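Local atomic coordinates of metallo-beta-lactamase (Simiduia agarivorans, PDB entry 6MFI), a protein that probably hydrolyses the beta-lactam ring of antibiotics with two bound zinc ions, as a subclass B3 metallo-beta-lactamase. Residues H108-I113 with P186-G191; G165-G170 with L180-T185; L208-S213 with L250-S255. All blocks are in the same frame, centred on the assembly; numbering follows the deposited sequence.

Interaction 1: H108-I113 with P186-G191; sequences HSHEHI and PGHTPG. With ZN (zinc ion), chain C.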
loop_
_atom_site.group_PDB
_atom_site.type_symbol
_atom_site.label_atom_id
_atom_site.label_comp_id
_atom_site.label_asym_id
_atom_site.label_seq_id
_atom_site.Cartn_x
_atom_site.Cartn_y
_atom_site.Cartn_z
ATOM N N HIS A 108 -1.969 -4.947 -4.126
ATOM C CA HIS A 108 -2.761 -3.993 -3.367
ATOM C C HIS A 108 -2.335 -4.004 -1.908
ATOM O O HIS A 108 -1.810 -4.999 -1.402
ATOM C CB HIS A 108 -4.262 -4.303 -3.463
ATOM C CG HIS A 108 -4.666 -5.558 -2.751
ATOM N ND1 HIS A 108 -4.806 -5.625 -1.380
ATOM C CD2 HIS A 108 -4.963 -6.793 -3.219
ATOM C CE1 HIS A 108 -5.164 -6.849 -1.036
ATOM N NE2 HIS A 108 -5.268 -7.577 -2.133
ATOM N N SER A 109 -2.574 -2.879 -1.235
ATOM C CA SER A 109 -2.436 -2.812 0.213
ATOM C C SER A 109 -3.724 -3.304 0.861
ATOM O O SER A 109 -3.774 -4.422 1.384
ATOM C CB SER A 109 -2.113 -1.386 0.662
ATOM O OG SER A 109 -3.081 -0.468 0.185
ATOM N N HIS A 110 -4.770 -2.481 0.825
ATOM C CA HIS A 110 -6.090 -2.899 1.271
ATOM C C HIS A 110 -7.140 -2.348 0.315
ATOM O O HIS A 110 -6.887 -1.419 -0.455
ATOM C CB HIS A 110 -6.374 -2.465 2.717
ATOM C CG HIS A 110 -6.386 -0.984 2.924
ATOM N ND1 HIS A 110 -5.293 -0.290 3.394
ATOM C CD2 HIS A 110 -7.367 -0.067 2.749
ATOM C CE1 HIS A 110 -5.596 0.993 3.488
ATOM N NE2 HIS A 110 -6.849 1.155 3.104
ATOM N N GLU A 111 -8.333 -2.937 0.386
ATOM C CA GLU A 111 -9.372 -2.785 -0.633
ATOM C C GLU A 111 -10.248 -1.556 -0.431
ATOM O O GLU A 111 -11.465 -1.622 -0.631
ATOM C CB GLU A 111 -10.223 -4.052 -0.674
ATOM C CG GLU A 111 -10.856 -4.430 0.663
ATOM C CD GLU A 111 -9.950 -5.274 1.543
ATOM O OE1 GLU A 111 -10.478 -6.109 2.306
ATOM O OE2 GLU A 111 -8.714 -5.103 1.476
ATOM N N HIS A 112 -9.676 -0.419 -0.049
ATOM C CA HIS A 112 -10.442 0.814 0.047
ATOM C C HIS A 112 -10.318 1.615 -1.245
ATOM O O HIS A 112 -9.339 1.487 -1.985
ATOM C CB HIS A 112 -9.982 1.652 1.240
ATOM C CG HIS A 112 -10.613 1.251 2.537
ATOM N ND1 HIS A 112 -10.365 1.909 3.722
ATOM C CD2 HIS A 112 -11.484 0.256 2.835
ATOM C CE1 HIS A 112 -11.054 1.337 4.694
ATOM N NE2 HIS A 112 -11.741 0.332 4.182
ATOM N N ILE A 113 -11.328 2.449 -1.504
ATOM C CA ILE A 113 -11.437 3.129 -2.793
ATOM C C ILE A 113 -10.261 4.069 -3.031
ATOM O O ILE A 113 -9.861 4.294 -4.179
ATOM C CB ILE A 113 -12.785 3.875 -2.888
ATOM C CG1 ILE A 113 -12.956 4.513 -4.269
ATOM C CG2 ILE A 113 -12.902 4.921 -1.788
ATOM C CD1 ILE A 113 -14.231 5.314 -4.424
ATOM N N PRO A 186 -4.746 -7.847 8.536
ATOM C CA PRO A 186 -6.087 -7.259 8.538
ATOM C C PRO A 186 -6.275 -6.346 9.745
ATOM O O PRO A 186 -5.366 -6.122 10.541
ATOM C CB PRO A 186 -7.000 -8.483 8.605
ATOM C CG PRO A 186 -6.208 -9.474 9.379
ATOM C CD PRO A 186 -4.759 -9.242 9.013
ATOM N N GLY A 187 -7.491 -5.822 9.873
ATOM C CA GLY A 187 -7.803 -4.873 10.922
ATOM C C GLY A 187 -8.390 -3.597 10.358
ATOM O O GLY A 187 -9.530 -3.237 10.663
ATOM N N HIS A 188 -7.610 -2.901 9.528
ATOM C CA HIS A 188 -8.162 -1.779 8.777
ATOM C C HIS A 188 -9.192 -2.263 7.764
ATOM O O HIS A 188 -10.248 -1.641 7.596
ATOM C CB HIS A 188 -7.035 -1.014 8.083
ATOM C CG HIS A 188 -7.490 0.225 7.381
ATOM N ND1 HIS A 188 -7.731 1.409 8.042
ATOM C CD2 HIS A 188 -7.748 0.465 6.074
ATOM C CE1 HIS A 188 -8.118 2.326 7.173
ATOM N NE2 HIS A 188 -8.135 1.779 5.972
ATOM N N THR A 189 -8.898 -3.361 7.081
ATOM C CA THR A 189 -9.824 -4.063 6.207
ATOM C C THR A 189 -9.654 -5.552 6.455
ATOM O O THR A 189 -8.622 -5.983 6.983
ATOM C CB THR A 189 -9.573 -3.758 4.722
ATOM O OG1 THR A 189 -8.319 -4.325 4.324
ATOM C CG2 THR A 189 -9.563 -2.258 4.458
ATOM N N PRO A 190 -10.651 -6.366 6.100
ATOM C CA PRO A 190 -10.483 -7.819 6.260
ATOM C C PRO A 190 -9.375 -8.404 5.399
ATOM O O PRO A 190 -8.720 -9.364 5.821
ATOM C CB PRO A 190 -11.858 -8.381 5.868
ATOM C CG PRO A 190 -12.532 -7.282 5.108
ATOM C CD PRO A 190 -12.027 -6.013 5.710
ATOM N N GLY A 191 -9.138 -7.854 4.211
ATOM C CA GLY A 191 -8.159 -8.427 3.306
ATOM C C GLY A 191 -6.935 -7.569 3.067
ATOM O O GLY A 191 -6.359 -7.597 1.975
HETATM ZN ZN ZN C . -8.416 2.381 4.050
HETATM O O HOH W 1 -8.280 4.287 3.531
#

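Interaction 2: G165-G170 with L180-T185; sequences GLVNDG and LTAYAT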
loop_
_atom_site.group_PDB
_atom_site.type_symbol
_atom_site.label_atom_id
_atom_site.label_comp_id
_atom_site.label_asym_id
_atom_site.label_seq_id
_atom_site.Cartn_x
_atom_site.Cartn_y
_atom_site.Cartn_z
ATOM N N GLY A 165 -5.506 -14.017 -9.607
ATOM C CA GLY A 165 -4.890 -14.912 -8.647
ATOM C C GLY A 165 -5.172 -14.467 -7.233
ATOM O O GLY A 165 -5.374 -13.278 -6.967
ATOM N N LEU A 166 -5.186 -15.432 -6.318
ATOM C CA LEU A 166 -5.446 -15.171 -4.910
ATOM C C LEU A 166 -4.146 -15.227 -4.119
ATOM O O LEU A 166 -3.297 -16.093 -4.356
ATOM C CB LEU A 166 -6.452 -16.175 -4.342
ATOM C CG LEU A 166 -7.913 -15.721 -4.298
ATOM C CD1 LEU A 166 -8.409 -15.326 -5.684
ATOM C CD2 LEU A 166 -8.798 -16.805 -3.700
ATOM N N VAL A 167 -3.996 -14.298 -3.178
ATOM C CA VAL A 167 -2.790 -14.173 -2.366
ATOM C C VAL A 167 -3.141 -14.523 -0.927
ATOM O O VAL A 167 -3.988 -13.865 -0.309
ATOM C CB VAL A 167 -2.191 -12.762 -2.454
ATOM C CG1 VAL A 167 -1.010 -12.634 -1.512
ATOM C CG2 VAL A 167 -1.772 -12.456 -3.877
ATOM N N ASN A 168 -2.488 -15.550 -0.395
ATOM C CA ASN A 168 -2.660 -15.950 0.991
ATOM C C ASN A 168 -1.479 -15.452 1.821
ATOM O O ASN A 168 -0.526 -14.861 1.306
ATOM C CB ASN A 168 -2.817 -17.468 1.094
ATOM C CG ASN A 168 -4.002 -17.985 0.304
ATOM O OD1 ASN A 168 -5.120 -18.055 0.813
ATOM N ND2 ASN A 168 -3.764 -18.347 -0.952
ATOM N N ASP A 169 -1.547 -15.697 3.127
ATOM C CA ASP A 169 -0.499 -15.240 4.031
ATOM C C ASP A 169 0.800 -15.987 3.759
ATOM O O ASP A 169 0.823 -17.221 3.712
ATOM C CB ASP A 169 -0.931 -15.436 5.483
ATOM C CG ASP A 169 0.099 -14.925 6.470
ATOM O OD1 ASP A 169 0.571 -13.781 6.301
ATOM O OD2 ASP A 169 0.438 -15.668 7.415
ATOM N N GLY A 170 1.884 -15.234 3.579
ATOM C CA GLY A 170 3.182 -15.813 3.307
ATOM C C GLY A 170 3.434 -16.188 1.864
ATOM O O GLY A 170 4.522 -16.693 1.556
ATOM N N LEU A 180 8.416 -10.868 -4.268
ATOM C CA LEU A 180 7.713 -10.217 -3.174
ATOM C C LEU A 180 6.984 -11.260 -2.339
ATOM O O LEU A 180 6.496 -12.264 -2.863
ATOM C CB LEU A 180 6.704 -9.182 -3.688
ATOM C CG LEU A 180 7.159 -8.170 -4.739
ATOM C CD1 LEU A 180 6.860 -8.665 -6.147
ATOM C CD2 LEU A 180 6.491 -6.830 -4.488
ATOM N N THR A 181 6.913 -11.016 -1.034
ATOM C CA THR A 181 6.179 -11.869 -0.109
ATOM C C THR A 181 5.121 -11.034 0.598
ATOM O O THR A 181 5.414 -9.935 1.081
ATOM C CB THR A 181 7.116 -12.520 0.915
ATOM O OG1 THR A 181 8.142 -13.249 0.231
ATOM C CG2 THR A 181 6.343 -13.469 1.819
ATOM N N ALA A 182 3.899 -11.553 0.654
ATOM C CA ALA A 182 2.791 -10.863 1.295
ATOM C C ALA A 182 2.563 -11.403 2.700
ATOM O O ALA A 182 2.876 -12.556 3.004
ATOM C CB ALA A 182 1.507 -11.006 0.478
ATOM N N TYR A 183 2.006 -10.550 3.556
ATOM C CA TYR A 183 1.651 -10.920 4.918
ATOM C C TYR A 183 0.265 -10.373 5.213
ATOM O O TYR A 183 0.045 -9.161 5.132
ATOM C CB TYR A 183 2.673 -10.386 5.924
ATOM C CG TYR A 183 4.082 -10.871 5.670
ATOM C CD1 TYR A 183 4.523 -12.082 6.189
ATOM C CD2 TYR A 183 4.968 -10.122 4.909
ATOM C CE1 TYR A 183 5.810 -12.530 5.959
ATOM C CE2 TYR A 183 6.255 -10.562 4.673
ATOM C CZ TYR A 183 6.670 -11.766 5.199
ATOM O OH TYR A 183 7.953 -12.205 4.966
ATOM N N ALA A 184 -0.665 -11.266 5.541
ATOM C CA ALA A 184 -2.032 -10.864 5.851
ATOM C C ALA A 184 -2.036 -10.049 7.138
ATOM O O ALA A 184 -1.827 -10.592 8.227
ATOM C CB ALA A 184 -2.929 -12.092 5.977
ATOM N N THR A 185 -2.265 -8.742 7.014
ATOM C CA THR A 185 -2.331 -7.828 8.152
ATOM C C THR A 185 -3.691 -7.139 8.152
ATOM O O THR A 185 -3.802 -5.955 7.805
ATOM C CB THR A 185 -1.203 -6.799 8.108
ATOM O OG1 THR A 185 -1.284 -6.049 6.888
ATOM C CG2 THR A 185 0.151 -7.488 8.186
HETATM O O HOH W 2 0.508 -12.299 8.784
#

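Interaction 3: L208-S213 with L250-S255; sequences LVYADS and LTPHPS. With ZN (zinc ion), chain B.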
loop_
_atom_site.group_PDB
_atom_site.type_symbol
_atom_site.label_atom_id
_atom_site.label_comp_id
_atom_site.label_asym_id
_atom_site.label_seq_id
_atom_site.Cartn_x
_atom_site.Cartn_y
_atom_site.Cartn_z
ATOM N N LEU A 208 12.726 -3.653 1.860
ATOM C CA LEU A 208 11.637 -2.690 1.917
ATOM C C LEU A 208 10.341 -3.399 2.289
ATOM O O LEU A 208 10.098 -4.532 1.866
ATOM C CB LEU A 208 11.467 -1.968 0.577
ATOM C CG LEU A 208 12.459 -0.859 0.211
ATOM C CD1 LEU A 208 13.827 -1.420 -0.156
ATOM C CD2 LEU A 208 11.910 -0.008 -0.924
ATOM N N VAL A 209 9.512 -2.726 3.082
ATOM C CA VAL A 209 8.225 -3.264 3.509
ATOM C C VAL A 209 7.156 -2.217 3.236
ATOM O O VAL A 209 7.267 -1.075 3.698
ATOM C CB VAL A 209 8.224 -3.663 4.993
ATOM C CG1 VAL A 209 6.808 -3.963 5.458
ATOM C CG2 VAL A 209 9.130 -4.865 5.220
ATOM N N TYR A 210 6.127 -2.605 2.484
ATOM C CA TYR A 210 4.986 -1.739 2.194
ATOM C C TYR A 210 3.871 -2.105 3.170
ATOM O O TYR A 210 2.943 -2.851 2.855
ATOM C CB TYR A 210 4.557 -1.896 0.738
ATOM C CG TYR A 210 3.549 -0.875 0.260
ATOM C CD1 TYR A 210 3.782 0.486 0.404
ATOM C CD2 TYR A 210 2.369 -1.276 -0.354
ATOM C CE1 TYR A 210 2.860 1.419 -0.040
ATOM C CE2 TYR A 210 1.445 -0.353 -0.801
ATOM C CZ TYR A 210 1.695 0.993 -0.644
ATOM O OH TYR A 210 0.774 1.909 -1.092
ATOM N N ALA A 211 3.979 -1.569 4.384
ATOM C CA ALA A 211 3.047 -1.900 5.451
ATOM C C ALA A 211 1.710 -1.200 5.243
ATOM O O ALA A 211 1.659 -0.013 4.909
ATOM C CB ALA A 211 3.632 -1.514 6.811
ATOM N N ASP A 212 0.627 -1.945 5.454
ATOM C CA ASP A 212 -0.714 -1.416 5.265
ATOM C C ASP A 212 -1.002 -0.308 6.279
ATOM O O ASP A 212 -0.284 -0.122 7.265
ATOM C CB ASP A 212 -1.746 -2.539 5.386
ATOM C CG ASP A 212 -3.146 -2.093 5.006
ATOM O OD1 ASP A 212 -3.380 -1.829 3.809
ATOM O OD2 ASP A 212 -4.008 -2.003 5.905
ATOM N N SER A 213 -2.076 0.443 6.014
ATOM C CA SER A 213 -2.468 1.537 6.898
ATOM C C SER A 213 -2.664 1.048 8.328
ATOM O O SER A 213 -2.195 1.682 9.280
ATOM C CB SER A 213 -3.737 2.205 6.370
ATOM O OG SER A 213 -3.547 2.671 5.046
ATOM N N LEU A 250 7.438 1.857 3.866
ATOM C CA LEU A 250 6.580 2.620 2.971
ATOM C C LEU A 250 5.125 2.363 3.336
ATOM O O LEU A 250 4.761 1.261 3.755
ATOM C CB LEU A 250 6.826 2.253 1.501
ATOM C CG LEU A 250 8.151 2.724 0.897
ATOM C CD1 LEU A 250 8.331 2.160 -0.504
ATOM C CD2 LEU A 250 8.222 4.243 0.881
ATOM N N THR A 251 4.294 3.388 3.173
ATOM C CA THR A 251 2.900 3.313 3.579
ATOM C C THR A 251 1.991 3.836 2.478
ATOM O O THR A 251 2.357 4.766 1.752
ATOM C CB THR A 251 2.656 4.118 4.864
ATOM O OG1 THR A 251 3.187 5.440 4.714
ATOM C CG2 THR A 251 3.324 3.438 6.051
ATOM N N PRO A 252 0.796 3.248 2.327
ATOM C CA PRO A 252 -0.141 3.748 1.305
ATOM C C PRO A 252 -0.507 5.208 1.496
ATOM O O PRO A 252 -0.705 5.930 0.511
ATOM C CB PRO A 252 -1.356 2.824 1.469
ATOM C CG PRO A 252 -0.809 1.588 2.092
ATOM C CD PRO A 252 0.283 2.047 3.006
ATOM N N HIS A 253 -0.619 5.659 2.742
ATOM C CA HIS A 253 -0.646 7.081 3.037
ATOM C C HIS A 253 0.765 7.489 3.424
ATOM O O HIS A 253 1.244 7.079 4.492
ATOM C CB HIS A 253 -1.626 7.390 4.166
ATOM C CG HIS A 253 -3.050 7.075 3.830
ATOM N ND1 HIS A 253 -3.858 7.940 3.126
ATOM C CD2 HIS A 253 -3.810 5.986 4.100
ATOM C CE1 HIS A 253 -5.054 7.400 2.977
ATOM N NE2 HIS A 253 -5.052 6.214 3.560
ATOM N N PRO A 254 1.472 8.266 2.598
ATOM C CA PRO A 254 2.899 8.517 2.864
ATOM C C PRO A 254 3.177 9.127 4.225
ATOM O O PRO A 254 4.205 8.809 4.835
ATOM C CB PRO A 254 3.300 9.468 1.728
ATOM C CG PRO A 254 2.323 9.174 0.634
ATOM C CD PRO A 254 1.029 8.867 1.328
ATOM N N SER A 255 2.291 9.986 4.729
ATOM C CA SER A 255 2.521 10.608 6.026
ATOM C C SER A 255 2.345 9.639 7.189
ATOM O O SER A 255 2.690 9.994 8.320
ATOM C CB SER A 255 1.591 11.808 6.203
ATOM O OG SER A 255 1.918 12.846 5.294
HETATM ZN ZN ZN B . -6.545 4.944 2.820
HETATM O O HOH W 3 -1.095 4.190 5.353
HETATM O O HOH W 1 -8.280 4.287 3.531
#

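Interaction 1: H108-I113 with P186-G191
H188 presents the edge of its imidazole to the face of H110: CD2 of H188 stands 3.2 Å above the H110 plane, over its centre, with the planes at 63°. The pair goes with shared coordination: H110 NE2, H188 NE2 (2.0 Å) and H112 ND1 converge on one zinc ion, with water as fourth ligand. H112 binds through ND1, where the other two use NE2; H112 NE2 is held by D149, as H110 ND1 probably is by D212 and H188 ND1 by the carbonyl of S215. Each metal-binding ring is thus fixed in rotation by a second-shell acceptor. T189 packs between these rings and E111. Its CG2 lies over the H112 face, a CH-pi contact 3.7 Å from the ring centroid, while its OG1 donates to E111 OE2 from above the carboxylate plane. E111, bent at chi2 (-87°), brings OE1 to G191 N at 2.9 Å, the amide meeting the syn lone pair of OE1, so both carboxylate oxygens are occupied by the opposite loop. The loop after strand 103-107 faces the one joining strands 178-184 and 193-199; helix 134-142 touches E111 and H108, and helix 228-242 meets the second loop at P186 and P190.

Interaction 2: G165-G170 with L180-T185
V167 lays its CG1 methyl against CB of A182, 3.6 Å away, in the apolar part of a contact whose other half is polar. CG1 stands anti to the V167 backbone N, which directs this branch to the alanine. W195 of strand 193-199 touches both residues and makes the small pair part of a larger buried patch.

Two residues further on, the chain grips strand 178-184 through D169. Its carboxylate reaches the strand backbone, with CG anti to the backbone N (chi1 -178°). D169 OD1 takes the amide hydrogen of A184 N at 2.9 Å, and the bond is fairly straight (N-H...O 153°). The amide comes to the anti side of OD1, tilted out of the carboxylate plane. Water 2 gives a hydrogen to the same OD1 and another to A184 O, so one carboxylate oxygen receives two bonds and the N-H and C=O of A184 are both tied to the aspartate, one directly and one through solvent. The methyl CB of A184 rests 3.9 Å from D169 CB, while D169 OD1 also lies 3.4 Å from Y183 CA.

The backbone continues the grip at G170, where N donates to A182 O at 2.9 Å. G170 has a positive phi, a conformation in which a beta carbon would press on the preceding carbonyl oxygen, so glycine suits this bend. Its carbonyl O then meets T181 CG2 at 3.7 Å.

The touching parts, 167-170 and 181-184, run 101° apart, so the segments cross instead of pairing as neighbouring strands. V167-G170 carries the chain from 163-166, an edge strand of the seven-stranded sheet, to 172-175, an edge strand of the five-stranded one: an inter-sheet connection within the αβ/βα sandwich of the metallo-beta-lactamase fold.

Interaction 3: L208-S213 with L250-S255
Backbone hydrogen bonds join Y210 and L250 as a parallel bridge. L250 N donates to V209 O at 2.9 Å, and A211 N returns a weaker bond to L250 O, its N-H...O angle only 124°. Y210 CA adds a CA-H...O contact to the same L250 oxygen.

Apolar contacts follow the bridge on the face that Y210 and L250 share. CG of Y210 stands anti to its backbone N (chi1 -170°), which sends the ring along the opposite segment instead of across it. L250 CB sits at the ring edge, 3.7 Å from Y210 CD1, and further out P252 packs against the phenol, with P252 CG 3.8 Å from Y210 CZ. The phenol OH lies against P252 CA and hydrogen-bonds D79. L208 CD2 meets L250 CD1 more loosely.

Separate from these is a close approach to a carbonyl oxygen, P252 CD lying 3.1 Å from A211 O.

Polar side chains and the metal take over at the far end. S213 OG lies near the plane of the H253 ring, at its edge, 3.5 Å from H253 CD2. Water 3 links that hydroxyl to H253 N, where it accepts. Within its own segment, T251 OG1 donates to H253 O, and it also hydrogen-bonds S257. H253 NE2 binds the second zinc ion at 2.1 Å, a site completed by D114, H115 and the water shared with the first zinc.

Strand 206-210 lies here between 193-199 and the edge strand 248-250, while helix 274-291 covers V209, A211 and T251 through C275 and Y278.

How the interactions relate
Along the chain, interaction 2 falls within the span bridged by interaction 1, and interaction 3 follows both. Interactions 2 and 3 reach the same five-stranded sheet, their centres about 16 Å apart; the centre of interaction 1 lies about 12 Å from each. T185, just after strand 178-184, leads into 186-191 and packs on D212. Interactions 1 and 3 touch more closely: S213 OG packs on H110 CE1, P252 packs on S109, and one water bridges the two zinc ions. Loops from the ends of both sheets thus converge on a dinuclear centre, the general principle of this superfamily, in which a sandwich scaffold supports metal-binding loops at its edge.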